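Local coordinates for putative methylase (Clostridium difficile, PDB 3LDU), which is a putative methylase that probably methylates guanine bases of ribosomal RNA and is seen here with GTP bound in its methyltransferase domain, at residues L187-W193 with G303-T307; G291-Q295 with E327-F332. All blocks are in the same frame, centred on the assembly; numbering follows the deposited sequence.

How the interactions relate
Both contacts belong to the methyltransferase domain, with centres about 17 Å apart. Along the chain their segments alternate: 187-193, 291-295, 303-307, then 327-332. Strand 304-307, used by interaction 1, lies inside the seven-stranded sheet of the methyltransferase domain, and the next helix, 315-333, carries the second half of interaction 2. F304 and I306 face helix 181-189 and the turn after it, whereas I305 points to the other side of the strand, where its CD1 lies 3.8 Å from F332 CE1. Interaction 1 thus lies on one face of the sheet and interaction 2 adjoins the other, joining the loop along the N1/O6 edge of the guanine of GTP to the helix behind it.

Interaction 1 (L187-W193 with G303-T307); sequences LIYLTPW and GFIIT
W193 and F304 meet as an offset edge-to-face pair, the edge of the indole toward the face of the phenyl, with planes at 85° and centroids 5.5 Å apart. The leading atom is W193 CD1, 3.8 Å from F304 CD2, which sits at the indole edge near its plane. W193 also lays its backbone over a face of the phenyl: CA stands 4.1 Å above the plane, over the ring centre. P192 arrives obliquely, its CD 3.8 Å from F304 CE1. With CG of W193 anti to its own N (chi1 178°), the indole reaches the CG-CD2 side of the phenyl while the N stays near CE1 and CZ. A hydrogen bond from NE1 to R197 O limits rotation of the indole.

Further along the strand, the contact becomes aliphatic. I306 extends its CD1 between two partners, I188 CD1, whose side chain crosses it at about a right angle, and T191 CG2, met tip to tip at 3.8 Å.

The turn that presents T191 and W193 is tied by the threonine hydroxyl. T191 OG1 donates to I188 O at 2.8 Å, in the carbonyl plane and on a lone pair, and it accepts W193 N at 3.1 Å in a nearly straight bond, closing an ST turn. I188 O takes a second bond from T191 N, so two donors grip this carbonyl.

Helix 208-217 packs against I188 and W193, and L199 of the neighbouring strand 199-201 touches W193, F304 and I306. Helix 181-189 and its exit turn thereby cover part of one face of the Rossmann-like methyltransferase sheet, over the strand that leads into the Asn-Pro-Pro-Tyr motif of amino-group methyltransferases.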
loop_
_atom_site.group_PDB
_atom_site.type_symbol
_atom_site.label_atom_id
_atom_site.label_comp_id
_atom_site.label_asym_id
_atom_site.label_seq_id
_atom_site.Cartn_x
_atom_site.Cartn_y
_atom_site.Cartn_z
ATOM N N LEU A 187 3.316 -7.008 5.532
ATOM C CA LEU A 187 3.828 -8.281 6.040
ATOM C C LEU A 187 5.037 -8.037 6.949
ATOM O O LEU A 187 5.104 -8.570 8.047
ATOM C CB LEU A 187 4.208 -9.192 4.876
ATOM C CG LEU A 187 3.236 -10.256 4.371
ATOM C CD1 LEU A 187 1.758 -9.900 4.543
ATOM C CD2 LEU A 187 3.576 -10.697 2.941
ATOM N N ILE A 188 5.992 -7.224 6.488
ATOM C CA ILE A 188 7.157 -6.922 7.306
ATOM C C ILE A 188 6.748 -6.321 8.657
ATOM O O ILE A 188 7.258 -6.702 9.714
ATOM C CB ILE A 188 8.118 -5.931 6.627
ATOM C CG1 ILE A 188 8.514 -6.405 5.220
ATOM C CG2 ILE A 188 9.370 -5.733 7.497
ATOM C CD1 ILE A 188 9.069 -7.812 5.193
ATOM N N TYR A 189 5.839 -5.350 8.596
ATOM C CA TYR A 189 5.358 -4.660 9.785
ATOM C C TYR A 189 4.669 -5.589 10.787
ATOM O O TYR A 189 4.609 -5.283 11.990
ATOM C CB TYR A 189 4.366 -3.577 9.362
ATOM C CG TYR A 189 4.965 -2.297 8.819
ATOM C CD1 TYR A 189 6.190 -1.809 9.268
ATOM C CD2 TYR A 189 4.263 -1.539 7.897
ATOM C CE1 TYR A 189 6.696 -0.591 8.770
ATOM C CE2 TYR A 189 4.760 -0.348 7.405
ATOM C CZ TYR A 189 5.965 0.118 7.843
ATOM O OH TYR A 189 6.423 1.313 7.334
ATOM N N LEU A 190 4.113 -6.695 10.290
ATOM C CA LEU A 190 3.448 -7.672 11.154
ATOM C C LEU A 190 4.436 -8.579 11.877
ATOM O O LEU A 190 4.042 -9.376 12.717
ATOM C CB LEU A 190 2.444 -8.522 10.368
ATOM C CG LEU A 190 1.137 -7.820 10.008
ATOM C CD1 LEU A 190 0.389 -8.521 8.881
ATOM C CD2 LEU A 190 0.252 -7.680 11.240
ATOM N N THR A 191 5.720 -8.454 11.556
ATOM C CA THR A 191 6.752 -9.244 12.221
ATOM C C THR A 191 7.641 -8.363 13.089
ATOM O O THR A 191 7.616 -7.132 12.978
ATOM C CB THR A 191 7.669 -9.941 11.196
ATOM O OG1 THR A 191 8.614 -8.989 10.684
ATOM C CG2 THR A 191 6.850 -10.562 10.065
ATOM N N PRO A 192 8.440 -8.989 13.960
ATOM C CA PRO A 192 9.383 -8.230 14.788
ATOM C C PRO A 192 10.716 -7.967 14.097
ATOM O O PRO A 192 11.644 -7.499 14.751
ATOM C CB PRO A 192 9.608 -9.145 16.001
ATOM C CG PRO A 192 8.669 -10.314 15.827
ATOM C CD PRO A 192 8.341 -10.394 14.388
ATOM N N TRP A 193 10.822 -8.242 12.801
ATOM C CA TRP A 193 12.106 -8.076 12.126
ATOM C C TRP A 193 12.598 -6.635 12.193
ATOM O O TRP A 193 11.820 -5.692 12.031
ATOM C CB TRP A 193 12.043 -8.520 10.657
ATOM C CG TRP A 193 13.362 -8.301 9.951
ATOM C CD1 TRP A 193 14.461 -9.112 10.005
ATOM C CD2 TRP A 193 13.732 -7.175 9.133
ATOM N NE1 TRP A 193 15.489 -8.572 9.261
ATOM C CE2 TRP A 193 15.067 -7.382 8.721
ATOM C CE3 TRP A 193 13.066 -6.015 8.712
ATOM C CZ2 TRP A 193 15.741 -6.481 7.896
ATOM C CZ3 TRP A 193 13.739 -5.121 7.897
ATOM C CH2 TRP A 193 15.063 -5.354 7.502
ATOM N N GLY A 303 16.944 -16.356 13.204
ATOM C CA GLY A 303 16.677 -15.679 11.946
ATOM C C GLY A 303 15.186 -15.559 11.655
ATOM O O GLY A 303 14.337 -16.086 12.385
ATOM N N PHE A 304 14.868 -14.860 10.574
ATOM C CA PHE A 304 13.488 -14.679 10.144
ATOM C C PHE A 304 13.323 -15.151 8.711
ATOM O O PHE A 304 14.203 -14.932 7.888
ATOM C CB PHE A 304 13.110 -13.196 10.195
ATOM C CG PHE A 304 12.987 -12.648 11.577
ATOM C CD1 PHE A 304 11.762 -12.616 12.211
ATOM C CD2 PHE A 304 14.099 -12.152 12.239
ATOM C CE1 PHE A 304 11.649 -12.109 13.483
ATOM C CE2 PHE A 304 13.990 -11.647 13.512
ATOM C CZ PHE A 304 12.765 -11.626 14.136
ATOM N N ILE A 305 12.187 -15.779 8.419
ATOM C CA ILE A 305 11.778 -16.049 7.043
ATOM C C ILE A 305 10.434 -15.364 6.812
ATOM O O ILE A 305 9.514 -15.504 7.630
ATOM C CB ILE A 305 11.640 -17.551 6.765
ATOM C CG1 ILE A 305 13.027 -18.182 6.619
ATOM C CG2 ILE A 305 10.825 -17.780 5.488
ATOM C CD1 ILE A 305 13.059 -19.707 6.896
ATOM N N ILE A 306 10.335 -14.576 5.740
ATOM C CA ILE A 306 9.051 -13.998 5.341
ATOM C C ILE A 306 8.929 -14.293 3.872
ATOM O O ILE A 306 9.828 -13.946 3.091
ATOM C CB ILE A 306 9.009 -12.470 5.564
ATOM C CG1 ILE A 306 9.267 -12.136 7.037
ATOM C CG2 ILE A 306 7.646 -11.907 5.150
ATOM C CD1 ILE A 306 9.423 -10.631 7.291
ATOM N N THR A 307 7.851 -14.960 3.475
ATOM C CA THR A 307 7.794 -15.449 2.104
ATOM C C THR A 307 6.378 -15.644 1.564
ATOM O O THR A 307 5.420 -15.804 2.326
ATOM C CB THR A 307 8.578 -16.796 1.979
ATOM O OG1 THR A 307 8.764 -17.121 0.602
ATOM C CG2 THR A 307 7.837 -17.928 2.700
#

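Interaction 2 (G291-Q295 with E327-F332); sequences GDATQ and ELGYAF. With GTP (guanosine-5'-triphosphate), chain B.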
loop_
_atom_site.group_PDB
_atom_site.type_symbol
_atom_site.label_atom_id
_atom_site.label_comp_id
_atom_site.label_asym_id
_atom_site.label_seq_id
_atom_site.Cartn_x
_atom_site.Cartn_y
_atom_site.Cartn_z
ATOM N N GLY A 291 18.245 -20.750 -5.756
ATOM C CA GLY A 291 18.297 -21.710 -4.670
ATOM C C GLY A 291 16.941 -22.361 -4.472
ATOM O O GLY A 291 15.919 -21.833 -4.914
ATOM N N ASP A 292 16.943 -23.515 -3.804
ATOM C CA ASP A 292 15.747 -24.314 -3.542
ATOM C C ASP A 292 15.379 -24.185 -2.054
ATOM O O ASP A 292 16.119 -24.648 -1.190
ATOM C CB ASP A 292 16.076 -25.776 -3.922
ATOM C CG ASP A 292 14.896 -26.741 -3.771
ATOM O OD1 ASP A 292 13.814 -26.356 -3.275
ATOM O OD2 ASP A 292 15.079 -27.921 -4.160
ATOM N N ALA A 293 14.243 -23.542 -1.763
ATOM C CA ALA A 293 13.773 -23.324 -0.390
ATOM C C ALA A 293 13.662 -24.611 0.437
ATOM O O ALA A 293 13.824 -24.574 1.656
ATOM C CB ALA A 293 12.417 -22.620 -0.407
ATOM N N THR A 294 13.341 -25.721 -0.225
ATOM C CA THR A 294 13.190 -27.011 0.471
ATOM C C THR A 294 14.521 -27.559 0.978
ATOM O O THR A 294 14.549 -28.508 1.766
ATOM C CB THR A 294 12.478 -28.089 -0.392
ATOM O OG1 THR A 294 13.307 -28.467 -1.489
ATOM C CG2 THR A 294 11.131 -27.565 -0.911
ATOM N N GLN A 295 15.616 -26.963 0.526
ATOM C CA GLN A 295 16.938 -27.359 0.978
ATOM C C GLN A 295 17.555 -26.273 1.831
ATOM O O GLN A 295 18.749 -26.334 2.141
ATOM C CB GLN A 295 17.853 -27.644 -0.212
ATOM C CG GLN A 295 17.235 -28.585 -1.216
ATOM C CD GLN A 295 16.951 -29.927 -0.612
ATOM O OE1 GLN A 295 17.863 -30.595 -0.123
ATOM N NE2 GLN A 295 15.682 -30.339 -0.631
ATOM N N GLU A 327 7.485 -30.086 2.564
ATOM C CA GLU A 327 8.937 -29.958 2.497
ATOM C C GLU A 327 9.455 -28.679 3.162
ATOM O O GLU A 327 10.479 -28.707 3.851
ATOM C CB GLU A 327 9.415 -30.117 1.059
ATOM C CG GLU A 327 9.182 -31.555 0.565
ATOM C CD GLU A 327 9.492 -31.757 -0.908
ATOM O OE1 GLU A 327 10.127 -30.881 -1.519
ATOM O OE2 GLU A 327 9.102 -32.810 -1.454
ATOM N N LEU A 328 8.741 -27.567 2.981
ATOM C CA LEU A 328 9.078 -26.345 3.700
ATOM C C LEU A 328 8.996 -26.511 5.219
ATOM O O LEU A 328 9.872 -26.045 5.954
ATOM C CB LEU A 328 8.168 -25.183 3.275
ATOM C CG LEU A 328 8.274 -24.760 1.811
ATOM C CD1 LEU A 328 7.205 -23.719 1.499
ATOM C CD2 LEU A 328 9.671 -24.219 1.461
ATOM N N GLY A 329 7.923 -27.138 5.694
ATOM C CA GLY A 329 7.766 -27.367 7.118
ATOM C C GLY A 329 8.951 -28.140 7.676
ATOM O O GLY A 329 9.517 -27.765 8.705
ATOM N N TYR A 330 9.332 -29.211 6.986
ATOM C CA TYR A 330 10.475 -30.021 7.414
ATOM C C TYR A 330 11.739 -29.169 7.516
ATOM O O TYR A 330 12.412 -29.182 8.545
ATOM C CB TYR A 330 10.673 -31.210 6.472
ATOM C CG TYR A 330 11.877 -32.082 6.764
ATOM C CD1 TYR A 330 11.883 -32.962 7.843
ATOM C CD2 TYR A 330 12.997 -32.055 5.938
ATOM C CE1 TYR A 330 12.978 -33.772 8.101
ATOM C CE2 TYR A 330 14.097 -32.866 6.187
ATOM C CZ TYR A 330 14.084 -33.718 7.269
ATOM O OH TYR A 330 15.179 -34.520 7.517
ATOM N N ALA A 331 12.043 -28.409 6.460
ATOM C CA ALA A 331 13.258 -27.590 6.427
ATOM C C ALA A 331 13.244 -26.496 7.491
ATOM O O ALA A 331 14.236 -26.268 8.179
ATOM C CB ALA A 331 13.465 -26.966 5.042
ATOM N N PHE A 332 12.123 -25.798 7.608
ATOM C CA PHE A 332 12.070 -24.663 8.517
ATOM C C PHE A 332 12.155 -25.096 9.989
ATOM O O PHE A 332 12.721 -24.382 10.822
ATOM C CB PHE A 332 10.798 -23.830 8.284
ATOM C CG PHE A 332 10.767 -23.091 6.960
ATOM C CD1 PHE A 332 11.765 -23.248 6.009
ATOM C CD2 PHE A 332 9.714 -22.227 6.684
ATOM C CE1 PHE A 332 11.710 -22.545 4.800
ATOM C CE2 PHE A 332 9.654 -21.522 5.478
ATOM C CZ PHE A 332 10.655 -21.687 4.539
HETATM P PG GTP B . 7.223 -11.421 -5.312
HETATM O O1G GTP B . 8.292 -11.462 -4.240
HETATM O O2G GTP B . 6.352 -10.218 -5.069
HETATM O O3G GTP B . 7.832 -11.270 -6.686
HETATM O O3B GTP B . 6.357 -12.787 -5.215
HETATM P PB GTP B . 6.508 -13.921 -6.357
HETATM O O1B GTP B . 5.356 -13.760 -7.320
HETATM O O2B GTP B . 7.805 -13.774 -7.105
HETATM O O3A GTP B . 6.407 -15.390 -5.689
HETATM P PA GTP B . 5.458 -16.453 -6.461
HETATM O O1A GTP B . 5.775 -16.386 -7.940
HETATM O O2A GTP B . 4.000 -16.136 -6.231
HETATM O "O5'" GTP B . 5.836 -17.928 -5.955
HETATM C "C5'" GTP B . 6.938 -18.022 -5.108
HETATM C "C4'" GTP B . 8.179 -18.229 -5.968
HETATM O "O4'" GTP B . 8.755 -19.419 -5.508
HETATM C "C3'" GTP B . 7.970 -18.422 -7.471
HETATM O "O3'" GTP B . 8.706 -17.420 -8.139
HETATM C "C2'" GTP B . 8.559 -19.789 -7.811
HETATM O "O2'" GTP B . 9.461 -19.750 -8.899
HETATM C "C1'" GTP B . 9.372 -20.090 -6.577
HETATM N N9 GTP B . 9.461 -21.502 -6.185
HETATM C C8 GTP B . 8.612 -22.557 -6.390
HETATM N N7 GTP B . 9.169 -23.647 -5.795
HETATM C C5 GTP B . 10.352 -23.287 -5.233
HETATM C C6 GTP B . 11.316 -23.986 -4.515
HETATM O O6 GTP B . 11.191 -25.197 -4.275
HETATM N N1 GTP B . 12.425 -23.296 -4.071
HETATM C C2 GTP B . 12.581 -21.945 -4.329
HETATM N N2 GTP B . 13.656 -21.328 -3.868
HETATM N N3 GTP B . 11.626 -21.238 -5.055
HETATM C C4 GTP B . 10.537 -21.928 -5.479
HETATM O O HOH W 1 12.739 -30.086 3.099
#
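A293 and T294 pack against E327, L328 and A331, joining the loop after strand 286-290 to helix 315-333 of the Rossmann-like methyltransferase fold. The apolar part centres on A293 CB, which lies 3.7 Å from L328 CD2; P202 and M203 of a nearby loop also touch A293. T294 crosses the side chain of E327 obliquely: T294 CG2 meets E327 OE1 at 3.5 Å and also lies against E327 CB. The other carboxylate oxygen, OE2, is hydrogen-bonded to Q323. A331 CB rests against T294 O.

The polar link between the segments is a water that donates to both T294 O and E327 O, at 2.7 and 2.8 Å. It satisfies the helix carbonyl together with A331 N.

Within the loop, D292 forms an Asx turn: OD1 accepts T294 N and, at 2.8 Å, T294 OG1, both from the same face of the carboxylate and well above its plane. T294 OG1, placed between N and carbonyl carbon (chi1 68°), in turn receives Q295 NE2 at 3.1 Å, almost in the plane of the Q295 amide.

This braced turn forms part of the GTP pocket, where the guanine occupies a place consistent with that of the adenine of S-adenosylmethionine in related enzymes. GTP N1 donates a weak hydrogen bond to D292 OD1, at 3.5 Å.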